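Local coordinates for TIR-NB-LRR type resistance protein RPV1 (Vitis rotundifolia, PDB 5KU7) that belongs to the TIR-NB-LRR class of plant disease-resistance proteins, whose TIR domain, the part modelled here, probably takes part in immune signalling through self-association, at residues V83-C88 with L92-F97; S61-I66 with R167-K172; W77-L82 with E117-Y122; I66-N71 with T135-A140; Y28-R33 with E160-I165. One frame throughout, in Å; residues are numbered along the deposited sequence.

Contact 1 (V83-C88 with L92-F97); sequences VKIMEC and LGHAVF
Cys88 and His94 carry this contact, with the carbonyl of Cys88 taking two backbone N-H groups from the chain that leaves the helix. His94 N gives the straighter bond to Cys88 O, 3.3 Å long with an N-H...O angle of 152°; Leu92 N lies nearer, 2.9 Å from Cys88 O, but that bond is bent and weak. The CB atoms of Cys88 and His94 pack at 3.6 Å. With CG anti to its backbone N (chi1 -163°), the His94 ring is brought against Cys88 CB, its CD2 3.7 Å from Ile85 O. Cys88 SG stands above the ring face, but distantly. Farther along, Ile85 CG2 meets Val96 CG2 at 3.9 Å, and Met86 SD adds a looser touch on the same methyl.

Beyond this shell, His94 NE2 is hydrogen-bonded to Ser64 OG and ND1 weakly to Ser61 O, both on strand 61-68, which should fix the ring's rotation. The contact closes the second half of the beta-alpha-beta unit formed by strand 61-68, helix 76-91 and strand 95-101. Thus a buried imidazole has both nitrogens satisfied by the neighbouring strand, while the polar turn gives way to aliphatic packing where the sheet begins.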
# COMPACT_ATOMS: atom_id res chain seq x y z
N VAL A 83 23.33 -9.78 -5.53
CA VAL A 83 24.65 -10.02 -6.13
C VAL A 83 24.50 -10.40 -7.60
O VAL A 83 25.20 -9.87 -8.45
CB VAL A 83 25.43 -11.13 -5.40
CG1 VAL A 83 26.70 -11.47 -6.18
CG2 VAL A 83 25.77 -10.69 -3.98
N LYS A 84 23.57 -11.30 -7.88
CA LYS A 84 23.27 -11.70 -9.25
C LYS A 84 22.86 -10.49 -10.09
O LYS A 84 23.31 -10.33 -11.22
CB LYS A 84 22.15 -12.74 -9.29
CG LYS A 84 21.82 -13.19 -10.71
CD LYS A 84 23.05 -13.92 -11.34
CE LYS A 84 22.76 -14.38 -12.77
NZ LYS A 84 23.87 -15.22 -13.35
N ILE A 85 22.00 -9.66 -9.52
CA ILE A 85 21.50 -8.46 -10.19
C ILE A 85 22.63 -7.53 -10.58
O ILE A 85 22.68 -7.01 -11.69
CB ILE A 85 20.50 -7.71 -9.29
CG1 ILE A 85 19.18 -8.49 -9.24
CG2 ILE A 85 20.26 -6.30 -9.79
CD1 ILE A 85 18.26 -8.11 -8.08
N MET A 86 23.55 -7.33 -9.65
CA MET A 86 24.66 -6.43 -9.90
C MET A 86 25.68 -7.02 -10.88
O MET A 86 26.32 -6.28 -11.63
CB MET A 86 25.32 -6.07 -8.57
CG MET A 86 24.37 -5.33 -7.63
SD MET A 86 23.55 -3.92 -8.42
CE MET A 86 24.96 -2.91 -8.85
N GLU A 87 25.82 -8.35 -10.87
CA GLU A 87 26.67 -9.05 -11.84
C GLU A 87 26.15 -8.90 -13.26
O GLU A 87 26.91 -8.71 -14.20
CB GLU A 87 26.78 -10.53 -11.46
CG GLU A 87 27.58 -10.79 -10.19
CD GLU A 87 27.71 -12.25 -9.85
OE1 GLU A 87 27.08 -13.09 -10.53
OE2 GLU A 87 28.46 -12.57 -8.90
N CYS A 88 24.83 -9.01 -13.43
CA CYS A 88 24.20 -8.84 -14.74
C CYS A 88 24.34 -7.40 -15.17
O CYS A 88 24.23 -7.07 -16.35
CB CYS A 88 22.72 -9.20 -14.70
SG CYS A 88 22.40 -10.91 -14.33
N LEU A 92 26.20 -8.09 -18.24
CA LEU A 92 25.13 -7.87 -19.21
C LEU A 92 24.83 -6.38 -19.24
O LEU A 92 25.55 -5.59 -18.63
CB LEU A 92 23.88 -8.67 -18.85
CG LEU A 92 24.00 -10.20 -18.85
CD1 LEU A 92 25.11 -10.70 -17.94
CD2 LEU A 92 22.67 -10.83 -18.49
N GLY A 93 23.77 -5.98 -19.93
CA GLY A 93 23.42 -4.57 -19.98
C GLY A 93 22.31 -4.24 -19.01
O GLY A 93 21.49 -3.36 -19.26
N HIS A 94 22.29 -4.96 -17.90
CA HIS A 94 21.17 -4.97 -16.97
C HIS A 94 21.04 -3.66 -16.22
O HIS A 94 21.97 -3.24 -15.55
CB HIS A 94 21.34 -6.13 -15.98
CG HIS A 94 20.09 -6.49 -15.23
ND1 HIS A 94 19.02 -7.14 -15.83
CD2 HIS A 94 19.75 -6.34 -13.93
CE1 HIS A 94 18.08 -7.34 -14.92
NE2 HIS A 94 18.50 -6.87 -13.76
N ALA A 95 19.88 -3.02 -16.35
CA ALA A 95 19.60 -1.76 -15.65
C ALA A 95 19.06 -2.03 -14.26
O ALA A 95 18.44 -3.07 -14.02
CB ALA A 95 18.61 -0.91 -16.44
N VAL A 96 19.33 -1.11 -13.33
CA VAL A 96 19.02 -1.32 -11.93
C VAL A 96 18.42 -0.06 -11.32
O VAL A 96 19.04 0.99 -11.35
CB VAL A 96 20.26 -1.71 -11.13
CG1 VAL A 96 19.90 -1.89 -9.67
CG2 VAL A 96 20.91 -2.98 -11.70
N PHE A 97 17.23 -0.20 -10.74
CA PHE A 97 16.49 0.94 -10.20
C PHE A 97 16.21 0.75 -8.72
O PHE A 97 15.35 -0.02 -8.35
CB PHE A 97 15.17 1.10 -10.93
CG PHE A 97 15.31 1.22 -12.41
CD1 PHE A 97 14.85 0.22 -13.24
CD2 PHE A 97 15.89 2.34 -12.96
CE1 PHE A 97 14.98 0.34 -14.61
CE2 PHE A 97 16.02 2.47 -14.33
CZ PHE A 97 15.55 1.47 -15.15

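Contact 2 (S61-I66 with R167-K172); sequences SRSSVI and RQLKCK
At the start of strand 61-68, a central strand of the parallel TIR-domain sheet, the chain turns a corner at Arg62 and meets the C-terminal helix 154-175. Arg62 reaches across to the helix backbone: its NH2 donates to Leu169 O at 2.6 Å, with an N-H...O angle of 164°. The carbonyl oxygen lies almost exactly in the guanidinium plane, at its edge, whereas the donor is tilted 20° from the carbonyl plane. A bend at chi3 (58°) in an otherwise extended side chain turns the guanidinium toward this oxygen. The Leu169 side chain runs back toward the strand, and its CD2 lies over one guanidinium face, off toward the rim. That same methyl touches Ser63 OG at 3.8 Å, so the leucine is wedged between the arginine and the serine. Lys172 lies at the edge of the group, its CB near the guanidinium plane and 4.0 Å from Arg62 NH2.

Asp9 of the adjacent strand 8-14 does double duty: its OD1 forms a salt bridge with Arg62 NH1, and its backbone O is the hydrogen-bond partner of Ser63 OG. Arg62 NH2 and Lys172 NZ are 5.3 Å apart, and Arg173 is also close, so the carboxylate of Asp9 probably offsets a locally positive patch. One guanidinium therefore ties a helix carbonyl and a strand carboxylate together, with its two terminal nitrogens sharing the work.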
# COMPACT_ATOMS: atom_id res chain seq x y z
N SER A 61 15.77 -10.73 -17.52
CA SER A 61 15.10 -9.46 -17.31
C SER A 61 15.95 -8.31 -17.83
O SER A 61 17.17 -8.33 -17.68
CB SER A 61 14.78 -9.25 -15.82
OG SER A 61 13.79 -10.17 -15.37
N ARG A 62 15.32 -7.31 -18.45
CA ARG A 62 16.04 -6.13 -18.95
C ARG A 62 16.53 -5.26 -17.81
O ARG A 62 17.53 -4.57 -17.94
CB ARG A 62 15.15 -5.30 -19.88
CG ARG A 62 14.74 -6.00 -21.15
CD ARG A 62 13.75 -5.13 -21.87
NE ARG A 62 14.33 -3.82 -22.15
CZ ARG A 62 13.63 -2.70 -22.29
NH1 ARG A 62 12.30 -2.71 -22.14
NH2 ARG A 62 14.27 -1.56 -22.54
N SER A 63 15.84 -5.32 -16.68
CA SER A 63 16.27 -4.56 -15.51
C SER A 63 15.73 -5.17 -14.24
O SER A 63 14.89 -6.07 -14.27
CB SER A 63 15.79 -3.11 -15.61
OG SER A 63 14.38 -3.03 -15.50
N SER A 64 16.24 -4.67 -13.11
CA SER A 64 15.69 -5.01 -11.81
C SER A 64 15.25 -3.75 -11.05
O SER A 64 15.87 -2.69 -11.17
CB SER A 64 16.70 -5.81 -10.99
OG SER A 64 16.94 -7.07 -11.57
N VAL A 65 14.17 -3.87 -10.29
CA VAL A 65 13.76 -2.84 -9.34
C VAL A 65 13.99 -3.42 -7.97
O VAL A 65 13.47 -4.49 -7.67
CB VAL A 65 12.28 -2.44 -9.48
CG1 VAL A 65 11.90 -1.53 -8.34
CG2 VAL A 65 12.02 -1.75 -10.79
N ILE A 66 14.77 -2.74 -7.14
CA ILE A 66 15.04 -3.24 -5.81
C ILE A 66 14.26 -2.46 -4.77
O ILE A 66 14.42 -1.25 -4.63
CB ILE A 66 16.52 -3.18 -5.46
CG1 ILE A 66 17.31 -4.25 -6.23
CG2 ILE A 66 16.69 -3.45 -3.99
CD1 ILE A 66 17.65 -3.87 -7.63
N ARG A 167 9.83 5.57 -19.00
CA ARG A 167 10.61 6.42 -19.90
C ARG A 167 12.03 5.86 -20.09
O ARG A 167 12.56 5.84 -21.20
CB ARG A 167 10.68 7.87 -19.39
CG ARG A 167 11.38 8.80 -20.41
CD ARG A 167 11.73 10.20 -19.90
NE ARG A 167 10.64 11.17 -20.02
CZ ARG A 167 10.82 12.47 -20.23
NH1 ARG A 167 12.04 12.97 -20.38
NH2 ARG A 167 9.77 13.28 -20.33
N GLN A 168 12.65 5.39 -19.01
CA GLN A 168 14.03 4.92 -19.11
C GLN A 168 14.12 3.61 -19.89
O GLN A 168 15.00 3.46 -20.74
CB GLN A 168 14.66 4.75 -17.72
CG GLN A 168 14.82 6.04 -16.94
CD GLN A 168 15.62 5.88 -15.67
OE1 GLN A 168 16.81 5.57 -15.70
NE2 GLN A 168 14.98 6.13 -14.54
N LEU A 169 13.16 2.71 -19.70
CA LEU A 169 13.22 1.43 -20.40
C LEU A 169 12.82 1.61 -21.84
O LEU A 169 13.30 0.89 -22.72
CB LEU A 169 12.31 0.38 -19.75
CG LEU A 169 12.73 -0.10 -18.37
CD1 LEU A 169 11.75 -1.15 -17.93
CD2 LEU A 169 14.17 -0.68 -18.44
N LYS A 170 12.01 2.61 -22.12
CA LYS A 170 11.59 2.77 -23.48
C LYS A 170 12.74 3.45 -24.23
O LYS A 170 13.00 3.13 -25.39
CB LYS A 170 10.32 3.59 -23.57
CG LYS A 170 9.89 3.83 -25.02
CD LYS A 170 8.48 4.35 -25.13
CE LYS A 170 7.86 3.82 -26.40
NZ LYS A 170 7.12 4.88 -27.13
N CYS A 171 13.50 4.30 -23.55
CA CYS A 171 14.57 4.99 -24.25
C CYS A 171 15.72 4.01 -24.46
O CYS A 171 16.36 4.03 -25.51
CB CYS A 171 15.05 6.23 -23.47
SG CYS A 171 13.87 7.63 -23.39
N LYS A 172 15.97 3.13 -23.49
CA LYS A 172 17.00 2.12 -23.69
C LYS A 172 16.71 1.30 -24.94
O LYS A 172 17.57 1.13 -25.79
CB LYS A 172 17.15 1.16 -22.52
CG LYS A 172 17.86 1.69 -21.30
CD LYS A 172 18.77 0.60 -20.75
CE LYS A 172 18.07 -0.75 -20.59
NZ LYS A 172 19.06 -1.87 -20.37

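Contact 3 (W77-L82 with E117-Y122); sequences WCLDEL and EAFAGY
The ring of Tyr122 has the backbone oxygen of Ala118, one turn earlier in its own helix, over one face, 3.6 Å above the plane and offset toward the rim. From across the contact Leu79 CD1 reaches Tyr122 CE2 at 3.7 Å, coming in at a slant to the ring. The same methyl approaches the Phe119 ring, also obliquely, at a looser 4.4 Å from Phe119 CZ. Leu79 and Tyr122 come from opposite directions, the CD1 methyl meeting the CE2 flank of the ring: the leucine is stretched out, with chi2 -177° carrying CD1 away from its own helix, to a place where it touches both rings.

This is helix-to-helix packing on the flank of the TIR fold, where helix 76-91, the crossover between two central sheet strands, faces the short helix 113-122. The backbones stay well apart, with Leu79 CA and Ala118 CA 10.7 Å from each other, and helix 130-141 supplies further packing: its Trp133 touches Leu79 and meets the Tyr122 ring with the planes at about 55°, and Arg134 makes a cation-pi contact with Phe119. At the polar end of the tyrosine, OH is hydrogen-bonded to Ala73 O in the loop ahead of helix 76-91.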
# COMPACT_ATOMS: atom_id res chain seq x y z
N TRP A 77 18.73 -14.89 0.80
CA TRP A 77 18.18 -14.99 -0.54
C TRP A 77 18.11 -13.62 -1.19
O TRP A 77 18.51 -13.47 -2.34
CB TRP A 77 16.80 -15.65 -0.54
CG TRP A 77 16.83 -17.14 -0.36
CD1 TRP A 77 17.54 -17.85 0.58
CD2 TRP A 77 16.11 -18.12 -1.13
NE1 TRP A 77 17.31 -19.20 0.43
CE2 TRP A 77 16.44 -19.39 -0.60
CE3 TRP A 77 15.23 -18.04 -2.21
CZ2 TRP A 77 15.91 -20.58 -1.13
CZ3 TRP A 77 14.70 -19.23 -2.74
CH2 TRP A 77 15.05 -20.48 -2.19
N CYS A 78 17.61 -12.61 -0.47
CA CYS A 78 17.62 -11.25 -1.01
C CYS A 78 19.05 -10.82 -1.40
O CYS A 78 19.29 -10.28 -2.49
CB CYS A 78 17.01 -10.26 0.00
SG CYS A 78 15.16 -10.36 0.13
N LEU A 79 20.01 -11.09 -0.51
CA LEU A 79 21.39 -10.68 -0.77
C LEU A 79 21.99 -11.42 -1.96
O LEU A 79 22.67 -10.82 -2.80
CB LEU A 79 22.27 -10.87 0.49
CG LEU A 79 21.95 -9.88 1.60
CD1 LEU A 79 22.87 -10.05 2.78
CD2 LEU A 79 22.02 -8.45 1.09
N ASP A 80 21.76 -12.73 -2.04
CA ASP A 80 22.28 -13.52 -3.16
C ASP A 80 21.62 -13.04 -4.44
O ASP A 80 22.25 -12.98 -5.49
CB ASP A 80 22.06 -15.01 -2.94
CG ASP A 80 23.03 -15.60 -1.94
OD1 ASP A 80 24.13 -15.03 -1.77
OD2 ASP A 80 22.70 -16.64 -1.33
N GLU A 81 20.34 -12.69 -4.33
CA GLU A 81 19.58 -12.08 -5.41
C GLU A 81 20.26 -10.82 -5.94
O GLU A 81 20.44 -10.64 -7.15
CB GLU A 81 18.19 -11.71 -4.93
CG GLU A 81 17.13 -11.83 -5.97
CD GLU A 81 15.76 -11.89 -5.36
OE1 GLU A 81 15.26 -10.82 -4.92
OE2 GLU A 81 15.20 -13.01 -5.28
N LEU A 82 20.60 -9.95 -5.00
CA LEU A 82 21.19 -8.67 -5.30
C LEU A 82 22.55 -8.80 -5.96
O LEU A 82 22.88 -8.01 -6.84
CB LEU A 82 21.33 -7.83 -4.02
CG LEU A 82 21.81 -6.40 -4.25
CD1 LEU A 82 20.89 -5.65 -5.20
CD2 LEU A 82 21.95 -5.68 -2.92
N GLU A 117 22.73 -4.60 11.53
CA GLU A 117 22.34 -5.67 12.44
C GLU A 117 22.29 -7.00 11.72
O GLU A 117 22.67 -8.02 12.28
CB GLU A 117 20.98 -5.37 13.07
CG GLU A 117 20.95 -4.14 13.96
CD GLU A 117 19.53 -3.71 14.29
OE1 GLU A 117 18.59 -4.49 14.01
OE2 GLU A 117 19.35 -2.59 14.82
N ALA A 118 21.84 -6.96 10.47
CA ALA A 118 21.77 -8.14 9.63
C ALA A 118 23.13 -8.82 9.58
O ALA A 118 23.27 -10.00 9.92
CB ALA A 118 21.30 -7.77 8.23
N PHE A 119 24.13 -8.05 9.17
CA PHE A 119 25.48 -8.56 9.03
C PHE A 119 26.10 -9.07 10.31
O PHE A 119 26.95 -9.97 10.26
CB PHE A 119 26.37 -7.47 8.43
CG PHE A 119 26.19 -7.34 6.96
CD1 PHE A 119 25.11 -6.65 6.45
CD2 PHE A 119 27.07 -7.96 6.09
CE1 PHE A 119 24.93 -6.55 5.09
CE2 PHE A 119 26.89 -7.86 4.74
CZ PHE A 119 25.82 -7.16 4.23
N ALA A 120 25.70 -8.51 11.44
CA ALA A 120 26.19 -9.03 12.71
C ALA A 120 25.88 -10.52 12.80
O ALA A 120 26.75 -11.33 13.12
CB ALA A 120 25.59 -8.28 13.88
N GLY A 121 24.65 -10.89 12.45
CA GLY A 121 24.22 -12.28 12.50
C GLY A 121 24.90 -13.18 11.48
O GLY A 121 24.97 -14.39 11.68
N TYR A 122 25.43 -12.59 10.42
CA TYR A 122 26.09 -13.39 9.38
C TYR A 122 27.52 -13.77 9.75
O TYR A 122 28.08 -14.72 9.20
CB TYR A 122 26.09 -12.62 8.05
CG TYR A 122 24.71 -12.49 7.46
CD1 TYR A 122 23.76 -13.49 7.63
CD2 TYR A 122 24.34 -11.35 6.76
CE1 TYR A 122 22.49 -13.38 7.10
CE2 TYR A 122 23.06 -11.23 6.23
CZ TYR A 122 22.14 -12.24 6.40
OH TYR A 122 20.88 -12.13 5.88

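Contact 4 (I66-N71 with T135-A140); sequences IVFSEN and TALTEA
Phe68 meets helix 130-141 through two apolar touches. The first is with Leu137: Phe68 CE1 lies 3.7 Å from Leu137 CD2, and the methyl approaches obliquely to the ring. The leucine's first bond leaves the helix to one side; chi2 of 171° puts CD1 anti to CA, and CD2, the other branch, turns to the ring. The second is with Ala140, one turn farther on, whose CB sits at the ring edge, close to its plane. That methyl is 3.9 Å from Phe68 CZ and 4.1 Å from Phe68 CE2, so it covers the outer corner of the ring.

Within the strand, the Ile66 CG2 methyl packs on the ring face, 3.3 Å above the plane and over its centre, from two residues back on the same side of the strand. Polar groups take no part across this interface.

Phe68 lies in the last part of strand 61-68, near the middle of the molecule and in the centre of the parallel sheet, where its backbone pairs with Ile99 and Tyr101 of strand 95-101. Leu82 of helix 76-91 touches both Phe68 and Leu137, and Tyr72 meets the phenylalanine edge-to-face. Helix 130-141 thus packs on the sheet beside helix 76-91, with the Phe68 ring reaching up to both.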
# COMPACT_ATOMS: atom_id res chain seq x y z
N ILE A 66 14.77 -2.74 -7.14
CA ILE A 66 15.04 -3.24 -5.81
C ILE A 66 14.26 -2.46 -4.77
O ILE A 66 14.42 -1.25 -4.63
CB ILE A 66 16.52 -3.18 -5.46
CG1 ILE A 66 17.31 -4.25 -6.23
CG2 ILE A 66 16.69 -3.45 -3.99
CD1 ILE A 66 17.65 -3.87 -7.63
N VAL A 67 13.38 -3.16 -4.05
CA VAL A 67 12.67 -2.55 -2.94
C VAL A 67 13.47 -2.79 -1.68
O VAL A 67 13.26 -3.78 -0.96
CB VAL A 67 11.26 -3.12 -2.80
CG1 VAL A 67 10.49 -2.40 -1.67
CG2 VAL A 67 10.52 -3.00 -4.12
N PHE A 68 14.44 -1.92 -1.44
CA PHE A 68 15.16 -1.96 -0.18
C PHE A 68 14.20 -1.58 0.94
O PHE A 68 13.59 -0.50 0.92
CB PHE A 68 16.36 -1.01 -0.20
CG PHE A 68 17.54 -1.52 -0.98
CD1 PHE A 68 18.13 -2.74 -0.67
CD2 PHE A 68 18.07 -0.79 -2.03
CE1 PHE A 68 19.24 -3.22 -1.38
CE2 PHE A 68 19.17 -1.26 -2.74
CZ PHE A 68 19.75 -2.49 -2.41
N SER A 69 14.05 -2.47 1.90
CA SER A 69 13.19 -2.25 3.05
C SER A 69 13.96 -2.66 4.29
O SER A 69 15.02 -3.28 4.19
CB SER A 69 11.88 -3.03 2.92
OG SER A 69 12.13 -4.41 2.67
N GLU A 70 13.40 -2.36 5.46
CA GLU A 70 14.09 -2.48 6.74
C GLU A 70 14.86 -3.79 6.93
O GLU A 70 15.98 -3.78 7.47
CB GLU A 70 13.07 -2.32 7.88
CG GLU A 70 13.70 -2.02 9.24
CD GLU A 70 12.69 -2.14 10.37
OE1 GLU A 70 11.53 -2.49 10.09
OE2 GLU A 70 13.05 -1.85 11.53
N ASN A 71 14.28 -4.90 6.48
CA ASN A 71 14.86 -6.20 6.77
C ASN A 71 15.34 -6.95 5.54
O ASN A 71 15.48 -8.17 5.57
CB ASN A 71 13.87 -7.06 7.53
CG ASN A 71 13.47 -6.43 8.84
OD1 ASN A 71 14.28 -6.33 9.76
ND2 ASN A 71 12.21 -6.00 8.93
N THR A 135 29.51 -5.47 -0.94
CA THR A 135 29.81 -4.79 -2.18
C THR A 135 28.54 -4.55 -3.00
O THR A 135 28.33 -3.46 -3.54
CB THR A 135 30.82 -5.61 -3.00
OG1 THR A 135 32.11 -5.50 -2.39
CG2 THR A 135 30.91 -5.09 -4.42
N ALA A 136 27.68 -5.56 -3.07
CA ALA A 136 26.46 -5.45 -3.87
C ALA A 136 25.48 -4.41 -3.29
O ALA A 136 24.82 -3.68 -4.05
CB ALA A 136 25.80 -6.80 -3.98
N LEU A 137 25.38 -4.35 -1.97
CA LEU A 137 24.56 -3.33 -1.31
C LEU A 137 25.10 -1.95 -1.60
O LEU A 137 24.36 -1.07 -2.05
CB LEU A 137 24.52 -3.56 0.21
CG LEU A 137 23.67 -4.73 0.68
CD1 LEU A 137 23.90 -4.97 2.17
CD2 LEU A 137 22.19 -4.50 0.38
N THR A 138 26.40 -1.77 -1.38
CA THR A 138 27.06 -0.48 -1.54
C THR A 138 26.96 0.05 -2.97
O THR A 138 26.67 1.23 -3.18
CB THR A 138 28.54 -0.58 -1.14
OG1 THR A 138 28.64 -1.07 0.21
CG2 THR A 138 29.24 0.78 -1.23
N GLU A 139 27.20 -0.82 -3.94
CA GLU A 139 27.07 -0.45 -5.35
C GLU A 139 25.62 -0.09 -5.71
O GLU A 139 25.34 0.95 -6.31
CB GLU A 139 27.59 -1.57 -6.26
CG GLU A 139 29.10 -1.75 -6.20
CD GLU A 139 29.61 -2.80 -7.17
OE1 GLU A 139 28.79 -3.39 -7.90
OE2 GLU A 139 30.83 -3.03 -7.21
N ALA A 140 24.69 -0.97 -5.32
CA ALA A 140 23.29 -0.78 -5.65
C ALA A 140 22.76 0.55 -5.10
O ALA A 140 21.98 1.23 -5.77
CB ALA A 140 22.47 -1.92 -5.12

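Contact 5 (Y28-R33 with E160-I165); sequences YSALGR and EITNSI
Thr162 turns its methyl, rather than its hydroxyl, to the opposing helix: CG2 lies 3.6 Å from Leu31 CD2 and 3.9 Å from Ala30 CB, so a single methyl touches two consecutive residues. The first torsion, chi1 58°, sets OG1 between the backbone N and the carbonyl carbon, where it bonds back to Ile158 O of its own helix; the hydroxyl is thereby satisfied and the methyl left to face Leu31. The leucine and threonine side chains run at an angle to one another. Leu31 starts out beside the helix interface; with CD1 anti to CA (chi2 164°), it is the other methyl, CD2, that turns into it. The same CD2 has Ile165 CD1 at 4.3 Å, and so touches two residues one turn apart on helix 160-165.

The helix axes come within 9.7 Å and cross at -41°, and Leu31 CA and Thr162 CA lie just 6.0 Å apart, a spacing consistent with the small side chains of Ala30 and Thr162. Helix 23-33 and the C-terminal helix 154-175 pack side by side against one face of the sheet: Leu31 rests on Thr38 of strand 38-39, and Ile165 on Phe97 and Trp146. Elsewhere on helix 23-33, Ser29 packs on Ser155 of the second subunit.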
# COMPACT_ATOMS: atom_id res chain seq x y z
N TYR A 28 4.10 -3.53 -8.31
CA TYR A 28 3.98 -4.59 -9.29
C TYR A 28 2.80 -4.35 -10.21
O TYR A 28 2.89 -4.45 -11.43
CB TYR A 28 3.85 -5.94 -8.57
CG TYR A 28 3.54 -7.09 -9.49
CD1 TYR A 28 4.48 -7.51 -10.44
CD2 TYR A 28 2.31 -7.75 -9.43
CE1 TYR A 28 4.21 -8.57 -11.30
CE2 TYR A 28 2.04 -8.83 -10.29
CZ TYR A 28 3.00 -9.23 -11.22
OH TYR A 28 2.77 -10.28 -12.09
N SER A 29 1.66 -4.05 -9.60
CA SER A 29 0.46 -3.84 -10.38
C SER A 29 0.60 -2.58 -11.23
O SER A 29 0.20 -2.58 -12.40
CB SER A 29 -0.75 -3.74 -9.44
OG SER A 29 -1.93 -3.47 -10.16
N ALA A 30 1.19 -1.52 -10.67
CA ALA A 30 1.39 -0.28 -11.42
C ALA A 30 2.28 -0.50 -12.64
O ALA A 30 2.03 0.06 -13.71
CB ALA A 30 1.98 0.80 -10.52
N LEU A 31 3.33 -1.31 -12.48
CA LEU A 31 4.25 -1.59 -13.60
C LEU A 31 3.50 -2.27 -14.73
O LEU A 31 3.67 -1.93 -15.90
CB LEU A 31 5.43 -2.45 -13.15
CG LEU A 31 6.39 -1.77 -12.17
CD1 LEU A 31 7.25 -2.82 -11.51
CD2 LEU A 31 7.27 -0.72 -12.89
N GLY A 32 2.67 -3.25 -14.37
CA GLY A 32 1.91 -3.99 -15.35
C GLY A 32 1.00 -3.08 -16.14
O GLY A 32 0.86 -3.23 -17.34
N ARG A 33 0.37 -2.13 -15.45
CA ARG A 33 -0.53 -1.20 -16.12
C ARG A 33 0.16 -0.40 -17.21
O ARG A 33 -0.49 0.04 -18.16
CB ARG A 33 -1.17 -0.25 -15.09
CG ARG A 33 -2.27 -0.93 -14.28
CD ARG A 33 -3.19 0.09 -13.59
NE ARG A 33 -2.46 0.91 -12.62
CZ ARG A 33 -2.19 0.52 -11.39
NH1 ARG A 33 -2.60 -0.68 -10.96
NH2 ARG A 33 -1.52 1.32 -10.57
N GLU A 160 5.11 8.07 -9.82
CA GLU A 160 6.32 8.77 -10.19
C GLU A 160 7.44 7.77 -10.58
O GLU A 160 8.09 7.90 -11.61
CB GLU A 160 6.75 9.68 -9.05
CG GLU A 160 8.16 10.16 -9.15
CD GLU A 160 8.50 11.13 -8.06
OE1 GLU A 160 7.58 11.51 -7.29
OE2 GLU A 160 9.69 11.51 -7.97
N ILE A 161 7.62 6.75 -9.75
CA ILE A 161 8.62 5.71 -10.00
C ILE A 161 8.37 4.96 -11.30
O ILE A 161 9.27 4.75 -12.13
CB ILE A 161 8.63 4.71 -8.83
CG1 ILE A 161 9.17 5.38 -7.56
CG2 ILE A 161 9.43 3.45 -9.19
CD1 ILE A 161 8.83 4.64 -6.30
N THR A 162 7.13 4.54 -11.50
CA THR A 162 6.86 3.71 -12.66
C THR A 162 6.87 4.54 -13.95
O THR A 162 7.15 4.00 -15.03
CB THR A 162 5.55 2.97 -12.48
OG1 THR A 162 4.52 3.92 -12.27
CG2 THR A 162 5.63 2.07 -11.25
N ASN A 163 6.59 5.84 -13.85
CA ASN A 163 6.66 6.73 -15.01
C ASN A 163 8.09 6.90 -15.48
O ASN A 163 8.38 6.81 -16.67
CB ASN A 163 6.10 8.11 -14.68
CG ASN A 163 4.60 8.19 -14.86
OD1 ASN A 163 3.99 7.31 -15.45
ND2 ASN A 163 4.01 9.27 -14.35
N SER A 164 8.97 7.14 -14.51
CA SER A 164 10.39 7.24 -14.77
C SER A 164 10.98 5.93 -15.33
O SER A 164 11.72 5.96 -16.31
CB SER A 164 11.11 7.64 -13.47
OG SER A 164 12.51 7.56 -13.62
N ILE A 165 10.59 4.80 -14.75
CA ILE A 165 11.06 3.49 -15.23
C ILE A 165 10.57 3.23 -16.64
O ILE A 165 11.31 2.71 -17.49
CB ILE A 165 10.61 2.35 -14.29
CG1 ILE A 165 11.35 2.43 -12.96
CG2 ILE A 165 10.89 0.97 -14.91
CD1 ILE A 165 10.88 1.40 -11.96

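Overall arrangement
Contact 4 lies nearest the centre of the chain, and contacts 1, 3 and 5 are buried; contact 2 is partly buried, at the beginning of the central strand, beside the C-terminal helix. Strand 61-68 serves contacts 2 and 4, its beginning polar and its end apolar. Helix 76-91 serves contacts 1 and 3, and helix 154-175 serves contacts 2 and 5. Leu82 links contacts 3 and 4 by packing on Leu137 and Phe68, while the His94-Ser64 hydrogen bond joins contacts 1 and 2. Chemistry follows place: backbone carbonyls take bonds in contacts 1 and 2, from backbone N-H groups in the first and an arginine in the second, whereas contacts 3, 4 and 5 rest on aliphatic and aromatic packing.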